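Local structure of pyridine nucleotide-disulfide oxidoreductase-like protein (Myceliophthora thermophila, 5MQ6) at residues 391-394 and 395-399; 419-422 and 423-426; 591-594 and 595-598. The protein uses FAD and NADPH to insert one oxygen atom next to the carbonyl of ketones, bulky polycyclic ones above all, giving esters or lactones. One frame throughout, in Å; residues are numbered along the deposited sequence.

How the contacts relate
Contact 2, residues 419-426, lies between the other two and is the one that reaches NADPH, through Lys425 and Arg426. Its centre is about 10 Å from that of contact 1 and about 9 Å from that of contact 3, whereas contacts 1 and 3 are about 17 Å apart between centres and do not touch. To helix 378-406 it is joined by a probable hydrogen bond of 2.6 Å between Asp392 OD1 and Thr422 OG1. To 591-598 it is tied covalently, by the 2.1 Å disulfide Cys424 SG to Cys596 SG, and by a probable hydrogen bond from Lys425 NZ to Pro598 O (2.9 Å). The loop carrying the cofactor-binding lysine is thus fastened on two flanks.

Contact 1: residues 391-394 and 395-399; sequences LDLP and HAEQV
Leu393 and Glu397, one helical turn apart on helix 378-406, lie side by side and point the same way, with Leu393 CD1 3.5 Å from Glu397 CG. The glutamate meets the leucine chiefly through CG; the Glu397 chain is bent at chi2 (-91°), and Leu22 of helix 22-31 touches both side chains. On another side of the helix, Asp392 has CG anti to the backbone N (chi1 -161°) and brings OD2 to 3.8 Å from CB of Ala396, a residue whose single methyl also packs on Tyr26 of helix 22-31. Val399 CG2 lies 3.3 Å above one face of the His395 ring, offset toward its rim, and the ring packs edge-to-face with Trp306. Pro394 has no N-H to give to the preceding turn, and the helix kinks there; a water bonded to Leu391 O at 2.7 Å also accepts from His395 N. Ala396 N gives a nearly straight bond to Asp392 O (2.9 Å, 169°). Chemically, the labour is divided: carbon parts pack on the neighbouring turn, while each carboxylate has a polar mate, Glu397 OE1 in a salt bridge with Arg400 of the same helix and Asp392 OD1 hydrogen-bonded to Thr422 OG1 of the 419-426 loop.

Contact 2: residues 419-422 and 423-426; sequences WYPT and WCKR. With NDP (NADPH dihydro-nicotinamide-adenine-dinucleotide phosphate), chain C.
Trp423 has its CG between the backbone N and the carbonyl carbon (chi1 71°), which folds the indole back over Pro421, and Tyr420 takes a similar first torsion (44°) that sets its ring beside Lys425. Pro421 CB stands over the centre of the six-membered ring of Trp423, 3.4 Å from its centroid and 5° off the normal, a CH-pi contact that suits a rigid proline beside a broad aromatic face. Pro421 CD also packs on Cys424 SG at 3.7 Å, and Cys424 N closes the turn with a straight bond to Pro421 O (3.0 Å), the donor lying above the carbonyl plane. Tyr420 and Lys425 cross at about a right angle, Tyr420 CE1 3.6 Å from Lys425 CG. Bent at chi2, the lysine leads its amine to the 2'-phosphate that distinguishes NADPH from NADH, where Lys425 NZ donates to O3X at 2.8 Å. Arg426 CD comes to 3.0 Å from O2D of NADPH, and its NE forms a salt bridge with Asp133. Were Trp423 replaced by an alanine, the face that Pro421 CB rests on would be gone, and Ser592 O is likely to be left without its indole donor. The loop runs from helix 410-416 to strand 428-429: helix 378-406 packs on Pro421 and Trp423, helix 363-366 also touches the indole, and helix 22-31 meets Trp419 and Pro421.

Contact 3: residues 591-594 and 595-598; sequences ASVT and GCTP
A type I beta turn from Val593 to Cys596 makes this local contact, in the long loop between helices 573-585 and 616-621, and it delivers a half-cystine to the disulfide with Cys424. The turn is closed by Cys596 N, which donates to Val593 O at 3.1 Å with an angle of 160° at the hydrogen; the amide approaches from above the carbonyl plane. A 3-10 segment that starts earlier in the chain runs into the turn. Thr594 occupies the first corner, and Gly595 takes the second with no side chain, at backbone angles open to other residues too. Val593 CG2 touches Cys596 SG only loosely, at 4.5 Å, whereas Cys596 CB packs at 3.3 Å on the carbonyl oxygen of Val593. With SG beside its own backbone N (chi1 -74°), the cysteine turns its sulfur toward the 419-426 loop, where Trp423 lies against it. Ser592 joins the same neighbourhood, its hydroxyl hydrogen-bonded to Ala364 O. Threonine suits the first corner because its branched side chain offers a hydroxyl close to the backbone. Two donors of that one residue converge on Ala591 O: Thr594 N at 2.9 Å, and Thr594 OG1 at 2.7 Å, the latter in the carbonyl plane on a lone pair.

Contact 1: residues 391-394 and 395-399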
loop_
_atom_site.group_PDB
_atom_site.type_symbol
_atom_site.label_atom_id
_atom_site.label_comp_id
_atom_site.label_asym_id
_atom_site.label_seq_id
_atom_site.Cartn_x
_atom_site.Cartn_y
_atom_site.Cartn_z
ATOM N N LEU A 391 -26.203 -2.816 2.643
ATOM C CA LEU A 391 -25.619 -2.181 1.483
ATOM C C LEU A 391 -24.735 -3.091 0.606
ATOM O O LEU A 391 -24.771 -3.053 -0.644
ATOM C CB LEU A 391 -24.813 -0.972 1.949
ATOM C CG LEU A 391 -24.269 -0.030 0.894
ATOM C CD1 LEU A 391 -25.403 0.550 0.024
ATOM C CD2 LEU A 391 -23.436 1.043 1.649
ATOM N N ASP A 392 -23.951 -3.934 1.253
ATOM C CA ASP A 392 -23.041 -4.818 0.546
ATOM C C ASP A 392 -23.659 -6.031 -0.137
ATOM O O ASP A 392 -23.053 -6.632 -1.080
ATOM C CB ASP A 392 -21.991 -5.324 1.496
ATOM C CG ASP A 392 -20.797 -5.845 0.769
ATOM O OD1 ASP A 392 -20.350 -5.196 -0.189
ATOM O OD2 ASP A 392 -20.317 -6.941 1.143
ATOM N N LEU A 393 -24.811 -6.452 0.363
ATOM C CA LEU A 393 -25.402 -7.695 -0.040
ATOM C C LEU A 393 -25.519 -7.855 -1.575
ATOM O O LEU A 393 -25.104 -8.886 -2.111
ATOM C CB LEU A 393 -26.755 -7.866 0.649
ATOM C CG LEU A 393 -27.621 -8.978 0.085
ATOM C CD1 LEU A 393 -26.974 -10.276 0.384
ATOM C CD2 LEU A 393 -28.960 -8.897 0.768
ATOM N N PRO A 394 -26.031 -6.845 -2.274
ATOM C CA PRO A 394 -26.196 -7.072 -3.696
ATOM C C PRO A 394 -24.852 -7.265 -4.442
ATOM O O PRO A 394 -24.731 -8.192 -5.284
ATOM C CB PRO A 394 -26.888 -5.808 -4.178
ATOM C CG PRO A 394 -27.589 -5.275 -2.974
ATOM C CD PRO A 394 -26.744 -5.624 -1.822
ATOM N N HIS A 395 -23.852 -6.430 -4.181
ATOM C CA HIS A 395 -22.618 -6.645 -4.902
ATOM C C HIS A 395 -21.984 -7.989 -4.519
ATOM O O HIS A 395 -21.493 -8.754 -5.371
ATOM C CB HIS A 395 -21.607 -5.558 -4.629
ATOM C CG HIS A 395 -20.260 -5.828 -5.244
ATOM N ND1 HIS A 395 -20.037 -5.832 -6.599
ATOM C CD2 HIS A 395 -19.067 -6.120 -4.683
ATOM C CE1 HIS A 395 -18.767 -6.079 -6.847
ATOM N NE2 HIS A 395 -18.157 -6.249 -5.704
ATOM N N ALA A 396 -21.987 -8.298 -3.231
ATOM C CA ALA A 396 -21.363 -9.513 -2.757
ATOM C C ALA A 396 -21.985 -10.762 -3.392
ATOM O O ALA A 396 -21.272 -11.677 -3.753
ATOM C CB ALA A 396 -21.493 -9.574 -1.261
ATOM N N GLU A 397 -23.316 -10.781 -3.513
ATOM C CA GLU A 397 -23.992 -11.915 -4.144
ATOM C C GLU A 397 -23.634 -11.960 -5.634
ATOM O O GLU A 397 -23.462 -13.041 -6.149
ATOM C CB GLU A 397 -25.487 -11.847 -3.981
ATOM C CG GLU A 397 -25.939 -11.969 -2.554
ATOM C CD GLU A 397 -26.238 -13.415 -2.080
ATOM O OE1 GLU A 397 -25.272 -14.025 -1.479
ATOM O OE2 GLU A 397 -27.438 -13.902 -2.278
ATOM N N GLN A 398 -23.529 -10.815 -6.313
ATOM C CA GLN A 398 -23.052 -10.838 -7.708
ATOM C C GLN A 398 -21.661 -11.386 -7.872
ATOM O O GLN A 398 -21.391 -12.044 -8.838
ATOM C CB GLN A 398 -23.128 -9.495 -8.385
ATOM C CG GLN A 398 -24.628 -9.086 -8.468
ATOM C CD GLN A 398 -24.876 -8.026 -9.490
ATOM O OE1 GLN A 398 -23.984 -7.247 -9.817
ATOM N NE2 GLN A 398 -26.076 -8.030 -10.063
ATOM N N VAL A 399 -20.765 -11.101 -6.958
ATOM C CA VAL A 399 -19.411 -11.624 -7.095
ATOM C C VAL A 399 -19.411 -13.153 -7.048
ATOM O O VAL A 399 -18.745 -13.786 -7.842
ATOM C CB VAL A 399 -18.480 -11.090 -6.020
ATOM C CG1 VAL A 399 -17.028 -11.633 -6.205
ATOM C CG2 VAL A 399 -18.437 -9.564 -6.046
HETATM O O HOH W 1 -23.413 -3.533 -2.897
#

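Contact 2: residues 419-422 and 423-426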
loop_
_atom_site.group_PDB
_atom_site.type_symbol
_atom_site.label_atom_id
_atom_site.label_comp_id
_atom_site.label_asym_id
_atom_site.label_seq_id
_atom_site.Cartn_x
_atom_site.Cartn_y
_atom_site.Cartn_z
ATOM N N TRP A 419 -16.679 -15.564 1.087
ATOM C CA TRP A 419 -17.777 -15.362 1.997
ATOM C C TRP A 419 -17.403 -14.394 3.110
ATOM O O TRP A 419 -17.305 -14.753 4.272
ATOM C CB TRP A 419 -18.162 -16.686 2.635
ATOM C CG TRP A 419 -18.653 -17.636 1.656
ATOM C CD1 TRP A 419 -17.920 -18.608 1.061
ATOM C CD2 TRP A 419 -19.968 -17.711 1.090
ATOM N NE1 TRP A 419 -18.681 -19.307 0.163
ATOM C CE2 TRP A 419 -19.946 -18.767 0.132
ATOM C CE3 TRP A 419 -21.154 -17.020 1.304
ATOM C CZ2 TRP A 419 -21.097 -19.198 -0.573
ATOM C CZ3 TRP A 419 -22.310 -17.427 0.567
ATOM C CH2 TRP A 419 -22.266 -18.499 -0.358
ATOM N N TYR A 420 -17.225 -13.167 2.734
ATOM C CA TYR A 420 -16.979 -12.098 3.675
ATOM C C TYR A 420 -17.439 -10.802 3.029
ATOM O O TYR A 420 -17.455 -10.726 1.817
ATOM C CB TYR A 420 -15.486 -11.958 4.020
ATOM C CG TYR A 420 -14.539 -12.024 2.875
ATOM C CD1 TYR A 420 -14.313 -10.927 2.026
ATOM C CD2 TYR A 420 -13.837 -13.180 2.618
ATOM C CE1 TYR A 420 -13.405 -11.003 0.963
ATOM C CE2 TYR A 420 -12.927 -13.267 1.591
ATOM C CZ TYR A 420 -12.737 -12.187 0.778
ATOM O OH TYR A 420 -11.923 -12.351 -0.239
ATOM N N PRO A 421 -17.737 -9.766 3.832
ATOM C CA PRO A 421 -18.081 -8.473 3.235
ATOM C C PRO A 421 -16.959 -7.906 2.334
ATOM O O PRO A 421 -15.782 -8.115 2.598
ATOM C CB PRO A 421 -18.247 -7.575 4.438
ATOM C CG PRO A 421 -18.473 -8.475 5.596
ATOM C CD PRO A 421 -17.768 -9.746 5.293
ATOM N N THR A 422 -17.350 -7.224 1.277
ATOM C CA THR A 422 -16.447 -6.640 0.310
ATOM C C THR A 422 -15.328 -5.821 1.008
ATOM O O THR A 422 -14.187 -5.852 0.590
ATOM C CB THR A 422 -17.205 -5.698 -0.670
ATOM O OG1 THR A 422 -18.357 -6.363 -1.277
ATOM C CG2 THR A 422 -16.281 -5.240 -1.773
ATOM N N TRP A 423 -15.686 -5.061 2.040
ATOM C CA TRP A 423 -14.702 -4.270 2.737
ATOM C C TRP A 423 -13.561 -5.009 3.530
ATOM O O TRP A 423 -12.650 -4.331 3.953
ATOM C CB TRP A 423 -15.411 -3.262 3.620
ATOM C CG TRP A 423 -16.103 -3.840 4.830
ATOM C CD1 TRP A 423 -15.516 -4.251 5.987
ATOM C CD2 TRP A 423 -17.512 -4.074 4.989
ATOM N NE1 TRP A 423 -16.463 -4.673 6.862
ATOM C CE2 TRP A 423 -17.697 -4.579 6.288
ATOM C CE3 TRP A 423 -18.635 -3.843 4.178
ATOM C CZ2 TRP A 423 -18.953 -4.909 6.803
ATOM C CZ3 TRP A 423 -19.912 -4.180 4.682
ATOM C CH2 TRP A 423 -20.055 -4.690 6.003
ATOM N N CYS A 424 -13.607 -6.332 3.735
ATOM C CA CYS A 424 -12.635 -7.035 4.573
ATOM C C CYS A 424 -11.293 -7.357 3.909
ATOM O O CYS A 424 -10.351 -7.703 4.600
ATOM C CB CYS A 424 -13.216 -8.367 5.080
ATOM S SG CYS A 424 -14.578 -8.192 6.237
ATOM N N LYS A 425 -11.225 -7.295 2.582
ATOM C CA LYS A 425 -10.024 -7.503 1.819
ATOM C C LYS A 425 -10.040 -6.565 0.668
ATOM O O LYS A 425 -11.108 -6.073 0.256
ATOM C CB LYS A 425 -9.961 -8.898 1.174
ATOM C CG LYS A 425 -10.120 -10.071 2.096
ATOM C CD LYS A 425 -8.927 -10.304 3.025
ATOM C CE LYS A 425 -8.743 -11.785 3.408
ATOM N NZ LYS A 425 -7.379 -12.019 3.972
ATOM N N ARG A 426 -8.879 -6.404 0.058
ATOM C CA ARG A 426 -8.828 -5.572 -1.151
ATOM C C ARG A 426 -9.611 -6.279 -2.289
ATOM O O ARG A 426 -9.480 -7.477 -2.513
ATOM C CB ARG A 426 -7.427 -5.122 -1.608
ATOM C CG ARG A 426 -7.574 -3.806 -2.415
ATOM C CD ARG A 426 -6.279 -3.171 -2.766
ATOM N NE ARG A 426 -6.267 -2.269 -3.915
ATOM C CZ ARG A 426 -6.288 -0.921 -3.832
ATOM N NH1 ARG A 426 -6.461 -0.270 -2.676
ATOM N NH2 ARG A 426 -6.175 -0.177 -4.912
HETATM P PA NDP C . -1.823 -10.436 -0.018
HETATM O O1A NDP C . -1.268 -10.240 1.436
HETATM O O2A NDP C . -3.032 -9.700 -0.540
HETATM O O5B NDP C . -1.965 -12.021 -0.240
HETATM C C5B NDP C . -1.113 -12.969 0.370
HETATM C C4B NDP C . -1.807 -14.290 0.104
HETATM O O4B NDP C . -1.051 -15.373 0.708
HETATM C C3B NDP C . -3.223 -14.307 0.690
HETATM O O3B NDP C . -4.137 -14.797 -0.309
HETATM C C2B NDP C . -3.020 -15.210 1.887
HETATM O O2B NDP C . -4.234 -15.868 2.354
HETATM C C1B NDP C . -1.963 -16.174 1.395
HETATM N N9A NDP C . -1.334 -16.873 2.518
HETATM C C8A NDP C . -0.755 -16.336 3.640
HETATM N N7A NDP C . -0.317 -17.305 4.468
HETATM C C5A NDP C . -0.647 -18.459 3.832
HETATM C C6A NDP C . -0.505 -19.871 4.162
HETATM N N6A NDP C . 0.077 -20.182 5.314
HETATM N N1A NDP C . -0.966 -20.775 3.272
HETATM C C2A NDP C . -1.574 -20.443 2.089
HETATM N N3A NDP C . -1.768 -19.170 1.704
HETATM C C4A NDP C . -1.319 -18.181 2.554
HETATM O O3 NDP C . -0.683 -10.095 -1.080
HETATM P PN NDP C . -0.760 -9.678 -2.668
HETATM O O1N NDP C . 0.733 -9.542 -3.107
HETATM O O2N NDP C . -1.614 -10.643 -3.459
HETATM O O5D NDP C . -1.484 -8.230 -2.689
HETATM C C5D NDP C . -0.950 -7.181 -1.811
HETATM C C4D NDP C . -1.490 -5.815 -2.190
HETATM O O4D NDP C . -0.939 -5.379 -3.453
HETATM C C3D NDP C . -2.979 -5.917 -2.528
HETATM O O3D NDP C . -3.896 -6.222 -1.410
HETATM C C2D NDP C . -3.193 -4.659 -3.397
HETATM O O2D NDP C . -3.264 -3.450 -2.573
HETATM C C1D NDP C . -1.972 -4.749 -4.310
HETATM P P2B NDP C . -5.136 -15.143 3.490
HETATM O O1X NDP C . -4.125 -14.671 4.544
HETATM O O2X NDP C . -6.030 -16.189 4.121
HETATM O O3X NDP C . -5.996 -14.093 2.772
#

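Contact 3: residues 591-594 and 595-598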
loop_
_atom_site.group_PDB
_atom_site.type_symbol
_atom_site.label_atom_id
_atom_site.label_comp_id
_atom_site.label_asym_id
_atom_site.label_seq_id
_atom_site.Cartn_x
_atom_site.Cartn_y
_atom_site.Cartn_z
ATOM N N ALA A 591 -16.106 -0.127 13.779
ATOM C CA ALA A 591 -16.729 -1.409 14.198
ATOM C C ALA A 591 -17.070 -2.298 13.018
ATOM O O ALA A 591 -17.145 -3.526 13.163
ATOM C CB ALA A 591 -17.993 -1.136 14.974
ATOM N N SER A 592 -17.272 -1.667 11.850
ATOM C CA SER A 592 -17.349 -2.395 10.597
ATOM C C SER A 592 -16.310 -3.492 10.430
ATOM O O SER A 592 -16.543 -4.456 9.764
ATOM C CB SER A 592 -17.236 -1.445 9.424
ATOM O OG SER A 592 -15.921 -0.911 9.338
ATOM N N VAL A 593 -15.160 -3.361 11.050
ATOM C CA VAL A 593 -14.082 -4.280 10.832
ATOM C C VAL A 593 -14.158 -5.512 11.774
ATOM O O VAL A 593 -13.531 -6.509 11.522
ATOM C CB VAL A 593 -12.803 -3.438 10.880
ATOM C CG1 VAL A 593 -11.679 -4.047 11.655
ATOM C CG2 VAL A 593 -12.424 -3.075 9.448
ATOM N N THR A 594 -14.985 -5.454 12.804
ATOM C CA THR A 594 -15.155 -6.556 13.745
ATOM C C THR A 594 -15.418 -7.877 13.165
ATOM O O THR A 594 -14.815 -8.844 13.586
ATOM C CB THR A 594 -16.388 -6.290 14.581
ATOM O OG1 THR A 594 -16.190 -5.024 15.195
ATOM C CG2 THR A 594 -16.576 -7.361 15.641
ATOM N N GLY A 595 -16.343 -7.929 12.227
ATOM C CA GLY A 595 -16.764 -9.196 11.680
ATOM C C GLY A 595 -15.860 -9.711 10.582
ATOM O O GLY A 595 -16.118 -10.770 10.056
ATOM N N CYS A 596 -14.799 -8.983 10.232
ATOM C CA CYS A 596 -13.924 -9.424 9.154
ATOM C C CYS A 596 -13.138 -10.728 9.383
ATOM O O CYS A 596 -12.529 -10.897 10.434
ATOM C CB CYS A 596 -12.956 -8.279 8.756
ATOM S SG CYS A 596 -13.878 -7.013 7.830
ATOM N N THR A 597 -13.157 -11.628 8.372
ATOM C CA THR A 597 -12.111 -12.635 8.200
ATOM C C THR A 597 -10.788 -11.919 8.352
ATOM O O THR A 597 -10.637 -10.790 7.801
ATOM C CB THR A 597 -11.884 -13.178 6.769
ATOM O OG1 THR A 597 -12.425 -12.283 5.796
ATOM C CG2 THR A 597 -12.333 -14.520 6.643
ATOM N N PRO A 598 -9.804 -12.613 8.984
ATOM C CA PRO A 598 -8.457 -12.044 9.150
ATOM C C PRO A 598 -7.841 -11.671 7.802
ATOM O O PRO A 598 -8.188 -12.227 6.745
ATOM C CB PRO A 598 -7.659 -13.140 9.888
ATOM C CG PRO A 598 -8.512 -14.377 9.890
ATOM C CD PRO A 598 -9.892 -14.040 9.404
#